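Local coordinates for response regulator protein (Burkholderia pseudomallei, PDB 3RQI) that is a response regulator that carries a phosphoryl group on a receiver-domain aspartate and probably controls transcription through a Fis-type helix-turn-helix segment, at residues G26-R29 with A33-Q36; I91-Q96 with D103-K108. All blocks are in the same frame, centred on the assembly; numbering follows the deposited sequence.

In the fold
The chain starts with strand 9-13 and helix 17-29. Contact 1 then joins the end of that helix to strand 33-37, across the short link 30-32 between the two segments. Further helices and strands follow, up to strand 81-86. Contact 2 next packs helix 91-100 against strand 104-107, so it closes the last beta-alpha-beta unit of the sheet. The two contacts are in series; they neither nest nor cross. The centres of contact 1 and contact 2 lie about 23 Å apart, and their nearest atoms about 11 Å apart. Strands 33-37 and 104-107 are the outermost strands of the five-stranded parallel sheet within this chain, so each contact ties a helix to one edge.

Contact 1 of 2, residues G26-R29 with A33-Q36; sequences GLER and AVRQ
The second half of a beta-alpha-beta unit, strand 9-13, helix 17-29 and strand 33-37, brings Leu27 and Glu28 near the end of the helix against Val34 on the strand. The chain reverses tightly, and the CA atoms of Glu28 and Ala33 are 6.0 Å apart. Val34 supplies one methyl, CG2, to both helix residues. With CG1 opposite the backbone N (chi1 -174°), CG2 is left beside that N and faces the helix. Leu27 meets it with its CB, which lies 3.7 Å from Val34 CG2. The rest of the Leu27 side chain belongs to a wider apolar layer, touching Phe10 and Val12 of the central sheet and Val112 and Leu116 of helix 112-118.

Glu28 comes from the outer side. Its side chain crosses that of Val34 at about a right angle, and Glu28 CG sits 3.9 Å from Val34 CG2. Beyond CG the chain is extended (chi2 157°), which carries the carboxylate past the valine. Glu28 OE2 ends 4.1 Å from Val34 CB, too far for more than loose packing. One water completes the join. It gives a proton to Glu28 OE2 at 2.9 Å and accepts one from Val34 N, also at 2.9 Å. No direct hydrogen bond links the two segments.

Ala33 and Arg35 make the backbone hydrogen bonds toward strand 9-13, so the intervening Val34 N faces away from that strand, at an outer edge of the sheet. The chemistry is therefore split: methyl and methylene groups meet on the inner side, while the exposed carboxylate reaches the edge strand through solvent. The water gives Val34 N an acceptor and links it to the carboxylate indirectly.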
ATOM      1  N   GLY A  26      14.169 -10.470  20.539  1.00 18.45           N
ATOM      2  CA  GLY A  26      13.288 -11.546  20.029  1.00 18.72           C
ATOM      3  C   GLY A  26      13.902 -12.294  18.839  1.00 19.20           C
ATOM      4  O   GLY A  26      13.827 -13.527  18.750  1.00 19.30           O
ATOM      5  N   LEU A  27      14.551 -11.558  17.951  1.00 17.41           N
ATOM      6  CA  LEU A  27      15.256 -12.191  16.829  1.00 17.14           C
ATOM      7  C   LEU A  27      16.453 -13.030  17.302  1.00 18.69           C
ATOM      8  O   LEU A  27      16.684 -14.145  16.795  1.00 20.05           O
ATOM      9  CB  LEU A  27      15.722 -11.118  15.850  1.00 16.34           C
ATOM     10  CG  LEU A  27      14.588 -10.479  15.037  1.00 13.75           C
ATOM     11  CD1 LEU A  27      15.077  -9.165  14.393  1.00 11.26           C
ATOM     12  CD2 LEU A  27      13.979 -11.404  13.987  1.00 16.22           C
ATOM     13  N   GLU A  28      17.213 -12.512  18.264  1.00 19.00           N
ATOM     14  CA  GLU A  28      18.370 -13.238  18.806  1.00 21.73           C
ATOM     15  C   GLU A  28      17.923 -14.563  19.427  1.00 23.69           C
ATOM     16  O   GLU A  28      18.581 -15.575  19.236  1.00 25.46           O
ATOM     17  CB  GLU A  28      19.153 -12.406  19.819  1.00 22.14           C
ATOM     18  CG  GLU A  28      19.888 -11.265  19.206  1.00 23.45           C
ATOM     19  CD  GLU A  28      20.202 -10.140  20.186  1.00 30.15           C
ATOM     20  OE1 GLU A  28      19.775 -10.177  21.368  1.00 32.95           O
ATOM     21  OE2 GLU A  28      20.870  -9.180  19.758  1.00 35.12           O
ATOM     22  N   ARG A  29      16.786 -14.570  20.121  1.00 24.45           N
ATOM     23  CA  ARG A  29      16.281 -15.826  20.715  1.00 27.29           C
ATOM     24  C   ARG A  29      15.941 -16.854  19.639  1.00 27.40           C
ATOM     25  O   ARG A  29      15.873 -18.050  19.923  1.00 28.61           O
ATOM     26  CB  ARG A  29      15.048 -15.594  21.603  1.00 27.61           C
ATOM     27  CG  ARG A  29      15.328 -14.829  22.902  1.00 31.16           C
ATOM     28  CD  ARG A  29      14.135 -14.888  23.880  1.00 36.18           C
ATOM     29  NE  ARG A  29      12.990 -14.072  23.460  1.00 37.90           N
ATOM     30  CZ  ARG A  29      12.858 -12.759  23.676  1.00 38.04           C
ATOM     31  NH1 ARG A  29      13.801 -12.069  24.312  1.00 38.13           N
ATOM     32  NH2 ARG A  29      11.771 -12.132  23.252  1.00 36.32           N
ATOM     33  N   ALA A  33      21.643 -12.943  14.309  1.00 18.80           N
ATOM     34  CA  ALA A  33      22.667 -12.066  14.846  1.00 18.36           C
ATOM     35  C   ALA A  33      22.213 -10.679  14.394  1.00 17.00           C
ATOM     36  O   ALA A  33      22.152 -10.441  13.194  1.00 17.84           O
ATOM     37  CB  ALA A  33      24.005 -12.397  14.219  1.00 20.48           C
ATOM     38  N   VAL A  34      21.919  -9.779  15.335  1.00 16.25           N
ATOM     39  CA  VAL A  34      21.242  -8.496  15.008  1.00 14.86           C
ATOM     40  C   VAL A  34      22.123  -7.281  15.273  1.00 14.90           C
ATOM     41  O   VAL A  34      22.794  -7.193  16.332  1.00 17.14           O
ATOM     42  CB  VAL A  34      19.933  -8.341  15.855  1.00 14.67           C
ATOM     43  CG1 VAL A  34      19.121  -7.104  15.465  1.00 13.71           C
ATOM     44  CG2 VAL A  34      19.043  -9.608  15.728  1.00 15.67           C
ATOM     45  N   ARG A  35      22.153  -6.374  14.302  1.00 13.18           N
ATOM     46  CA  ARG A  35      22.728  -5.025  14.488  1.00 14.20           C
ATOM     47  C   ARG A  35      21.595  -4.023  14.393  1.00 12.04           C
ATOM     48  O   ARG A  35      20.603  -4.262  13.688  1.00 12.10           O
ATOM     49  CB  ARG A  35      23.784  -4.726  13.416  1.00 14.45           C
ATOM     50  CG  ARG A  35      24.961  -5.701  13.443  1.00 18.05           C
ATOM     51  CD  ARG A  35      25.726  -5.572  14.765  1.00 22.82           C
ATOM     52  NE  ARG A  35      26.506  -4.340  14.757  1.00 30.92           N
ATOM     53  CZ  ARG A  35      27.826  -4.289  14.548  1.00 35.28           C
ATOM     54  NH1 ARG A  35      28.523  -5.406  14.395  1.00 38.76           N
ATOM     55  NH2 ARG A  35      28.461  -3.120  14.537  1.00 36.90           N
ATOM     56  N   GLN A  36      21.735  -2.901  15.118  1.00 13.22           N
ATOM     57  CA  GLN A  36      20.718  -1.851  15.115  1.00 13.21           C
ATOM     58  C   GLN A  36      21.347  -0.542  14.579  1.00 12.84           C
ATOM     59  O   GLN A  36      22.508  -0.216  14.883  1.00 15.29           O
ATOM     60  CB  GLN A  36      20.230  -1.575  16.546  1.00 14.31           C
ATOM     61  CG  GLN A  36      19.530  -2.726  17.260  1.00 17.42           C
ATOM     62  CD  GLN A  36      19.173  -2.301  18.684  1.00 20.35           C
ATOM     63  OE1 GLN A  36      18.713  -1.173  18.914  1.00 22.25           O
ATOM     64  NE2 GLN A  36      19.476  -3.158  19.645  1.00 23.69           N
TER
HETATM   65  O   HOH W   1      22.717 -10.567  18.006  1.00 14.16           O

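Contact 2 of 2, residues I91-Q96 with D103-K108. With SO4 (sulfate ion), chain E.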
ATOM      1  N   ILE A  91      -1.024   3.488   2.049  1.00 10.35           N
ATOM      2  CA  ILE A  91      -0.850   2.963   0.673  1.00  9.54           C
ATOM      3  C   ILE A  91       0.210   3.731  -0.085  1.00  9.03           C
ATOM      4  O   ILE A  91       1.034   3.108  -0.786  1.00  8.88           O
ATOM      5  CB  ILE A  91      -2.200   2.951  -0.055  1.00 11.72           C
ATOM      6  CG1 ILE A  91      -3.076   1.926   0.673  1.00 12.62           C
ATOM      7  CG2 ILE A  91      -2.014   2.646  -1.534  1.00 10.57           C
ATOM      8  CD1 ILE A  91      -4.505   1.817   0.151  1.00 18.10           C
ATOM      9  N   ALA A  92       0.221   5.062   0.018  1.00 10.05           N
ATOM     10  CA  ALA A  92       1.176   5.808  -0.770  1.00 10.69           C
ATOM     11  C   ALA A  92       2.632   5.460  -0.446  1.00 10.23           C
ATOM     12  O   ALA A  92       3.449   5.289  -1.367  1.00 10.41           O
ATOM     13  CB  ALA A  92       0.932   7.338  -0.640  1.00 11.64           C
ATOM     14  N   THR A  93       2.958   5.339   0.833  1.00 11.32           N
ATOM     15  CA  THR A  93       4.349   4.972   1.154  1.00 10.13           C
ATOM     16  C   THR A  93       4.682   3.530   0.796  1.00 10.57           C
ATOM     17  O   THR A  93       5.833   3.224   0.484  1.00 10.73           O
ATOM     18  CB  THR A  93       4.682   5.271   2.603  1.00 12.01           C
ATOM     19  OG1 THR A  93       3.735   4.620   3.450  1.00 10.64           O
ATOM     20  CG2 THR A  93       4.660   6.743   2.838  1.00 10.55           C
ATOM     21  N   ALA A  94       3.682   2.649   0.821  1.00  9.10           N
ATOM     22  CA  ALA A  94       3.909   1.244   0.446  1.00  8.35           C
ATOM     23  C   ALA A  94       4.221   1.158  -1.058  1.00  8.86           C
ATOM     24  O   ALA A  94       5.163   0.512  -1.442  1.00  8.75           O
ATOM     25  CB  ALA A  94       2.690   0.404   0.837  1.00  9.98           C
ATOM     26  N   VAL A  95       3.438   1.860  -1.884  1.00  8.60           N
ATOM     27  CA  VAL A  95       3.710   1.938  -3.337  1.00  9.64           C
ATOM     28  C   VAL A  95       5.159   2.413  -3.549  1.00  9.02           C
ATOM     29  O   VAL A  95       5.903   1.728  -4.276  1.00 10.03           O
ATOM     30  CB  VAL A  95       2.691   2.901  -4.032  1.00  9.01           C
ATOM     31  CG1 VAL A  95       3.121   3.228  -5.475  1.00 11.15           C
ATOM     32  CG2 VAL A  95       1.263   2.308  -4.035  1.00 11.73           C
ATOM     33  N   GLN A  96       5.577   3.550  -2.946  1.00  8.65           N
ATOM     34  CA  GLN A  96       6.903   4.075  -3.224  1.00  9.95           C
ATOM     35  C   GLN A  96       8.000   3.163  -2.664  1.00  9.16           C
ATOM     36  O   GLN A  96       9.037   2.979  -3.307  1.00 10.43           O
ATOM     37  CB  GLN A  96       7.046   5.507  -2.706  1.00 10.46           C
ATOM     38  CG  GLN A  96       8.320   6.219  -3.213  1.00 11.77           C
ATOM     39  CD  GLN A  96       8.305   6.285  -4.738  1.00 13.46           C
ATOM     40  OE1 GLN A  96       7.281   6.630  -5.339  1.00 15.32           O
ATOM     41  NE2 GLN A  96       9.427   5.931  -5.365  1.00 16.34           N
ATOM     42  N   ASP A 103      11.072  -5.418  -0.420  1.00  9.76           N
ATOM     43  CA  ASP A 103      10.384  -6.665  -0.705  1.00 11.70           C
ATOM     44  C   ASP A 103       8.980  -6.771  -0.093  1.00 12.10           C
ATOM     45  O   ASP A 103       8.146  -7.510  -0.606  1.00 13.72           O
ATOM     46  CB  ASP A 103      11.241  -7.882  -0.277  1.00 12.61           C
ATOM     47  CG  ASP A 103      12.558  -7.922  -0.985  1.00 14.84           C
ATOM     48  OD1 ASP A 103      12.558  -8.205  -2.211  1.00 16.04           O
ATOM     49  OD2 ASP A 103      13.583  -7.639  -0.349  1.00 14.66           O
ATOM     50  N   ASN A 104       8.724  -6.071   1.020  1.00 10.53           N
ATOM     51  CA  ASN A 104       7.411  -6.141   1.647  1.00 11.44           C
ATOM     52  C   ASN A 104       7.236  -4.983   2.609  1.00 10.93           C
ATOM     53  O   ASN A 104       8.162  -4.164   2.806  1.00 11.41           O
ATOM     54  CB  ASN A 104       7.221  -7.491   2.386  1.00 10.83           C
ATOM     55  CG  ASN A 104       5.784  -7.936   2.429  1.00 11.73           C
ATOM     56  OD1 ASN A 104       4.858  -7.195   2.020  1.00 13.41           O
ATOM     57  ND2 ASN A 104       5.569  -9.160   2.936  1.00 12.43           N
ATOM     58  N   TYR A 105       6.053  -4.899   3.216  1.00 11.77           N
ATOM     59  CA  TYR A 105       5.737  -3.718   4.021  1.00 11.12           C
ATOM     60  C   TYR A 105       4.738  -4.176   5.054  1.00 12.32           C
ATOM     61  O   TYR A 105       3.769  -4.858   4.720  1.00 13.70           O
ATOM     62  CB  TYR A 105       5.149  -2.656   3.081  1.00 11.72           C
ATOM     63  CG  TYR A 105       4.730  -1.289   3.648  1.00 13.25           C
ATOM     64  CD1 TYR A 105       5.392  -0.130   3.226  1.00 10.89           C
ATOM     65  CD2 TYR A 105       3.651  -1.174   4.563  1.00 13.36           C
ATOM     66  CE1 TYR A 105       4.993   1.138   3.663  1.00  9.44           C
ATOM     67  CE2 TYR A 105       3.248   0.075   5.022  1.00 14.64           C
ATOM     68  CZ  TYR A 105       3.916   1.221   4.558  1.00 11.99           C
ATOM     69  OH  TYR A 105       3.516   2.443   4.999  1.00 13.86           O
ATOM     70  N   LEU A 106       5.008  -3.876   6.322  1.00 12.38           N
ATOM     71  CA  LEU A 106       4.109  -4.244   7.436  1.00 13.66           C
ATOM     72  C   LEU A 106       3.863  -3.082   8.378  1.00 14.34           C
ATOM     73  O   LEU A 106       4.776  -2.295   8.695  1.00 12.44           O
ATOM     74  CB  LEU A 106       4.733  -5.358   8.264  1.00 13.99           C
ATOM     75  CG  LEU A 106       4.617  -6.831   7.893  1.00 19.86           C
ATOM     76  CD1 LEU A 106       5.093  -7.571   9.165  1.00 21.18           C
ATOM     77  CD2 LEU A 106       3.186  -7.202   7.524  1.00 24.72           C
ATOM     78  N   ALA A 107       2.598  -2.945   8.788  1.00 15.62           N
ATOM     79  CA  ALA A 107       2.257  -2.004   9.865  1.00 16.27           C
ATOM     80  C   ALA A 107       2.657  -2.516  11.243  1.00 16.76           C
ATOM     81  O   ALA A 107       2.441  -3.706  11.570  1.00 17.32           O
ATOM     82  CB  ALA A 107       0.750  -1.707   9.839  1.00 17.82           C
ATOM     83  N   LYS A 108       3.254  -1.625  12.050  1.00 16.06           N
ATOM     84  CA  LYS A 108       3.344  -1.844  13.490  1.00 16.75           C
ATOM     85  C   LYS A 108       1.921  -1.737  14.111  1.00 18.60           C
ATOM     86  O   LYS A 108       1.069  -0.975  13.613  1.00 19.83           O
ATOM     87  CB  LYS A 108       4.263  -0.832  14.185  1.00 15.16           C
ATOM     88  CG  LYS A 108       5.720  -0.825  13.749  1.00 13.33           C
ATOM     89  CD  LYS A 108       6.463   0.290  14.480  1.00 12.03           C
ATOM     90  CE  LYS A 108       7.950   0.336  14.061  1.00 11.18           C
ATOM     91  NZ  LYS A 108       8.496   1.644  14.506  1.00 12.57           N
TER
HETATM   92  S   SO4 E 184      -4.078   5.334   3.617  1.00 30.33           S
HETATM   93  O1  SO4 E 184      -3.253   4.908   4.781  1.00 30.65           O
HETATM   94  O2  SO4 E 184      -3.324   5.225   2.406  1.00 23.85           O
HETATM   95  O3  SO4 E 184      -4.323   6.771   3.735  1.00 30.64           O
HETATM   96  O4  SO4 E 184      -5.288   4.500   3.668  1.00 30.92           O
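Tyr105 on strand 104-107 reaches across to Thr93 and Ala94 of helix 91-100, and its side chain carries the whole contact. From CB the ring swings out toward the helix, because CG lies opposite the backbone N (chi1 -179°). Tyr105 CG is 3.9 Å from Ala94 CB, which sits over the middle of the ring. Tyr105 CD1 comes within 3.4 Å of Ala94 CA. CE1 is equally near that carbon, and it also passes 3.5 Å from Ala94 N, so this flank of the ring lies against the helix backbone. The methyl makes a CH-pi contact with this face: Ala94 CB is 3.7 Å from the Tyr105 ring centroid and only 13° off the ring normal. CD2 is further from the methyl. Tyr105 CZ lies 3.6 Å from Thr93 OG1.

At the tip, Tyr105 OH and Thr93 OG1 share a hydrogen bond of 2.7 Å, and either hydroxyl could be the donor. Thr93 OG1 approaches at the ring edge, near its plane. A Thr93 chi1 of 55° holds OG1 between the backbone N and the carbonyl carbon. Ser90 ties in both hydroxyls: its N bonds Tyr105 OH and its OG bonds Thr93 OG1. At the start of the helix, Ile91 N donates to sulfate O2 at 2.9 Å.

Tyr105 also packs on Thr86 of strand 81-86 and on Ile91 of the second subunit. Lys108, just beyond the strand, bonds the phosphoryl group of the modified residue at position 58 and forms a salt bridge with Asp14. Thr86 and Tyr105 match the switch pair of CheY-like receivers, with Thr93 and Ser90 holding the tyrosine hydroxyl inward. This is consistent with the activated state, in which Tyr-Thr coupling is thought to link the phosphorylation site to the face formed by helix 91-100, strand 104-107 and helix 112-118.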